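Local coordinates for protein constitutive androstane receptor (Mus musculus, PDB 1XNX) that acts as a nuclear receptor that partners RXR and activates transcription from retinoic acid, phenobarbital and xenobiotic response elements, at residues Ala140-Glu145 against Ser235-Arg240. Sequence-based numbering, arbitrary orientation.
Sequences AGFQYE and SYELQR
Glu237 bends at its second torsion (chi2 68°), which brings its carboxylate up to the backbone of Gln143, whose own CG stands anti to the backbone N (chi1 -173°) and starts an extended chain toward Tyr236. Gln143 N gives a hydrogen bond to Glu237 OE1 (2.6 Å, angle at the hydrogen 143°), reaching that oxygen from above the carboxylate plane. The same oxygen forms a salt bridge with Arg240 NH2, one helical turn on, at 3.4 Å. Nearer its backbone, Glu237 CG meets the edge of the Phe142 ring, 3.5 Å from Phe142 CD2. Beyond, the Gln143 amide arrives at the edge of the Tyr236 ring, the two planes nearly coplanar. Phe142, implicated in TCPOBOP recognition, also touches Phe69 and lies about 4 Å from the bound androstenol at nearest atoms, so the contact joins the pocket wall to the last modelled helix, 235-241, of the ligand-binding domain. With an alanine in place of this glutamate, Gln143 N would probably lose its acceptor, Arg240 its acidic partner and the Phe142 ring edge its cover. Bound to the backbone N of Gln143, the N-cap residue of helix 144-158, and with Arg240 alongside, the carboxylate is likely to be held in its charged form.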
ATOM      1  N   ALA A 140      23.835  -9.197  -2.176  1.00 22.05           N
ATOM      2  CA  ALA A 140      24.137 -10.484  -1.533  1.00 20.71           C
ATOM      3  C   ALA A 140      24.467 -11.569  -2.568  1.00 22.78           C
ATOM      4  O   ALA A 140      24.744 -12.722  -2.208  1.00 22.88           O
ATOM      5  CB  ALA A 140      22.964 -10.935  -0.679  1.00 18.91           C
ATOM      6  N   GLY A 141      24.421 -11.212  -3.850  1.00 23.00           N
ATOM      7  CA  GLY A 141      24.746 -12.189  -4.866  1.00 25.66           C
ATOM      8  C   GLY A 141      23.581 -12.934  -5.495  1.00 25.38           C
ATOM      9  O   GLY A 141      23.788 -13.877  -6.270  1.00 26.03           O
ATOM     10  N   PHE A 142      22.355 -12.545  -5.171  1.00 24.49           N
ATOM     11  CA  PHE A 142      21.214 -13.206  -5.782  1.00 25.65           C
ATOM     12  C   PHE A 142      21.105 -12.729  -7.240  1.00 27.46           C
ATOM     13  O   PHE A 142      21.407 -11.577  -7.568  1.00 28.11           O
ATOM     14  CB  PHE A 142      19.938 -12.908  -4.994  1.00 25.43           C
ATOM     15  CG  PHE A 142      19.846 -13.663  -3.688  1.00 27.26           C
ATOM     16  CD1 PHE A 142      20.272 -13.079  -2.492  1.00 28.33           C
ATOM     17  CD2 PHE A 142      19.363 -14.974  -3.659  1.00 26.75           C
ATOM     18  CE1 PHE A 142      20.218 -13.785  -1.281  1.00 27.66           C
ATOM     19  CE2 PHE A 142      19.304 -15.690  -2.462  1.00 29.77           C
ATOM     20  CZ  PHE A 142      19.736 -15.091  -1.264  1.00 31.43           C
ATOM     21  N   GLN A 143      20.698 -13.635  -8.117  1.00 29.37           N
ATOM     22  CA  GLN A 143      20.574 -13.335  -9.536  1.00 29.36           C
ATOM     23  C   GLN A 143      19.465 -12.320  -9.826  1.00 30.44           C
ATOM     24  O   GLN A 143      18.352 -12.415  -9.297  1.00 34.26           O
ATOM     25  CB  GLN A 143      20.329 -14.633 -10.300  1.00 26.78           C
ATOM     26  CG  GLN A 143      20.344 -14.481 -11.802  1.00 32.46           C
ATOM     27  CD  GLN A 143      20.384 -15.827 -12.501  1.00 39.58           C
ATOM     28  OE1 GLN A 143      20.281 -15.904 -13.719  1.00 48.58           O
ATOM     29  NE2 GLN A 143      20.544 -16.894 -11.727  1.00 39.53           N
ATOM     30  N   TYR A 144      19.772 -11.348 -10.675  1.00 30.28           N
ATOM     31  CA  TYR A 144      18.807 -10.313 -11.010  1.00 30.30           C
ATOM     32  C   TYR A 144      17.474 -10.863 -11.514  1.00 29.65           C
ATOM     33  O   TYR A 144      16.422 -10.514 -10.983  1.00 27.15           O
ATOM     34  CB  TYR A 144      19.390  -9.365 -12.058  1.00 31.21           C
ATOM     35  CG  TYR A 144      18.755  -7.998 -12.023  1.00 33.16           C
ATOM     36  CD1 TYR A 144      19.113  -7.069 -11.049  1.00 30.40           C
ATOM     37  CD2 TYR A 144      17.766  -7.645 -12.944  1.00 43.89           C
ATOM     38  CE1 TYR A 144      18.500  -5.817 -10.993  1.00 37.86           C
ATOM     39  CE2 TYR A 144      17.144  -6.397 -12.897  1.00 44.14           C
ATOM     40  CZ  TYR A 144      17.515  -5.489 -11.922  1.00 46.22           C
ATOM     41  OH  TYR A 144      16.906  -4.257 -11.887  1.00 57.53           O
ATOM     42  N   GLU A 145      17.525 -11.711 -12.541  1.00 33.06           N
ATOM     43  CA  GLU A 145      16.322 -12.312 -13.132  1.00 33.94           C
ATOM     44  C   GLU A 145      15.471 -12.951 -12.058  1.00 29.97           C
ATOM     45  O   GLU A 145      14.250 -12.822 -12.057  1.00 30.55           O
ATOM     46  CB  GLU A 145      16.693 -13.377 -14.164  1.00 37.04           C
ATOM     47  CG  GLU A 145      17.372 -12.858 -15.428  1.00 44.99           C
ATOM     48  CD  GLU A 145      18.762 -12.306 -15.173  1.00 50.99           C
ATOM     49  OE1 GLU A 145      19.518 -12.902 -14.365  1.00 50.42           O
ATOM     50  OE2 GLU A 145      19.101 -11.280 -15.799  1.00 47.08           O
ATOM     51  N   SER A 235      16.152 -22.645  -8.554  1.00 48.61           N
ATOM     52  CA  SER A 235      16.255 -23.426  -7.325  1.00 47.74           C
ATOM     53  C   SER A 235      17.660 -23.405  -6.729  1.00 42.75           C
ATOM     54  O   SER A 235      17.824 -23.491  -5.513  1.00 44.46           O
ATOM     55  CB  SER A 235      15.830 -24.872  -7.589  1.00 47.22           C
ATOM     56  OG  SER A 235      15.574 -25.558  -6.374  1.00 54.79           O
ATOM     57  N   TYR A 236      18.668 -23.282  -7.586  1.00 38.95           N
ATOM     58  CA  TYR A 236      20.054 -23.268  -7.135  1.00 41.55           C
ATOM     59  C   TYR A 236      20.364 -22.069  -6.241  1.00 43.04           C
ATOM     60  O   TYR A 236      21.236 -22.134  -5.368  1.00 40.56           O
ATOM     61  CB  TYR A 236      20.989 -23.307  -8.345  1.00 39.96           C
ATOM     62  CG  TYR A 236      20.642 -22.314  -9.428  1.00 39.75           C
ATOM     63  CD1 TYR A 236      21.016 -20.972  -9.321  1.00 44.51           C
ATOM     64  CD2 TYR A 236      19.949 -22.716 -10.573  1.00 37.94           C
ATOM     65  CE1 TYR A 236      20.713 -20.057 -10.329  1.00 44.56           C
ATOM     66  CE2 TYR A 236      19.640 -21.808 -11.583  1.00 36.26           C
ATOM     67  CZ  TYR A 236      20.028 -20.485 -11.454  1.00 41.55           C
ATOM     68  OH  TYR A 236      19.741 -19.584 -12.450  1.00 52.80           O
ATOM     69  N   GLU A 237      19.628 -20.983  -6.455  1.00 44.58           N
ATOM     70  CA  GLU A 237      19.800 -19.772  -5.675  1.00 44.29           C
ATOM     71  C   GLU A 237      19.500 -20.070  -4.205  1.00 46.03           C
ATOM     72  O   GLU A 237      20.202 -19.612  -3.302  1.00 48.90           O
ATOM     73  CB  GLU A 237      18.849 -18.696  -6.186  1.00 44.35           C
ATOM     74  CG  GLU A 237      19.464 -17.308  -6.291  1.00 50.09           C
ATOM     75  CD  GLU A 237      20.519 -17.225  -7.373  1.00 52.86           C
ATOM     76  OE1 GLU A 237      21.152 -16.160  -7.514  1.00 48.87           O
ATOM     77  OE2 GLU A 237      20.709 -18.230  -8.090  1.00 63.43           O
ATOM     78  N   LEU A 238      18.454 -20.847  -3.962  1.00 48.18           N
ATOM     79  CA  LEU A 238      18.081 -21.184  -2.598  1.00 50.31           C
ATOM     80  C   LEU A 238      18.941 -22.309  -2.021  1.00 49.40           C
ATOM     81  O   LEU A 238      19.360 -22.254  -0.859  1.00 48.26           O
ATOM     82  CB  LEU A 238      16.595 -21.551  -2.548  1.00 51.34           C
ATOM     83  CG  LEU A 238      15.683 -20.378  -2.941  1.00 56.38           C
ATOM     84  CD1 LEU A 238      14.233 -20.833  -3.015  1.00 60.89           C
ATOM     85  CD2 LEU A 238      15.848 -19.245  -1.929  1.00 56.86           C
ATOM     86  N   GLN A 239      19.225 -23.320  -2.831  1.00 49.63           N
ATOM     87  CA  GLN A 239      20.036 -24.430  -2.355  1.00 51.38           C
ATOM     88  C   GLN A 239      21.408 -23.967  -1.875  1.00 49.88           C
ATOM     89  O   GLN A 239      21.972 -24.545  -0.941  1.00 49.54           O
ATOM     90  CB  GLN A 239      20.213 -25.473  -3.449  1.00 50.72           C
ATOM     91  CG  GLN A 239      21.110 -26.615  -3.024  1.00 58.62           C
ATOM     92  CD  GLN A 239      21.150 -27.724  -4.040  1.00 61.67           C
ATOM     93  OE1 GLN A 239      21.930 -28.671  -3.911  1.00 61.36           O
ATOM     94  NE2 GLN A 239      20.301 -27.624  -5.059  1.00 59.47           N
ATOM     95  N   ARG A 240      21.945 -22.934  -2.521  1.00 49.00           N
ATOM     96  CA  ARG A 240      23.249 -22.404  -2.151  1.00 48.52           C
ATOM     97  C   ARG A 240      23.153 -21.605  -0.851  1.00 50.37           C
ATOM     98  O   ARG A 240      24.063 -21.641  -0.017  1.00 51.37           O
ATOM     99  CB  ARG A 240      23.804 -21.519  -3.270  1.00 47.60           C
ATOM    100  CG  ARG A 240      25.152 -20.906  -2.928  1.00 45.99           C
ATOM    101  CD  ARG A 240      25.755 -20.125  -4.079  1.00 43.98           C
ATOM    102  NE  ARG A 240      24.869 -19.080  -4.588  1.00 49.32           N
ATOM    103  CZ  ARG A 240      24.363 -19.068  -5.820  1.00 48.78           C
ATOM    104  NH1 ARG A 240      24.652 -20.050  -6.674  1.00 48.67           N
ATOM    105  NH2 ARG A 240      23.574 -18.068  -6.202  1.00 49.96           N
TER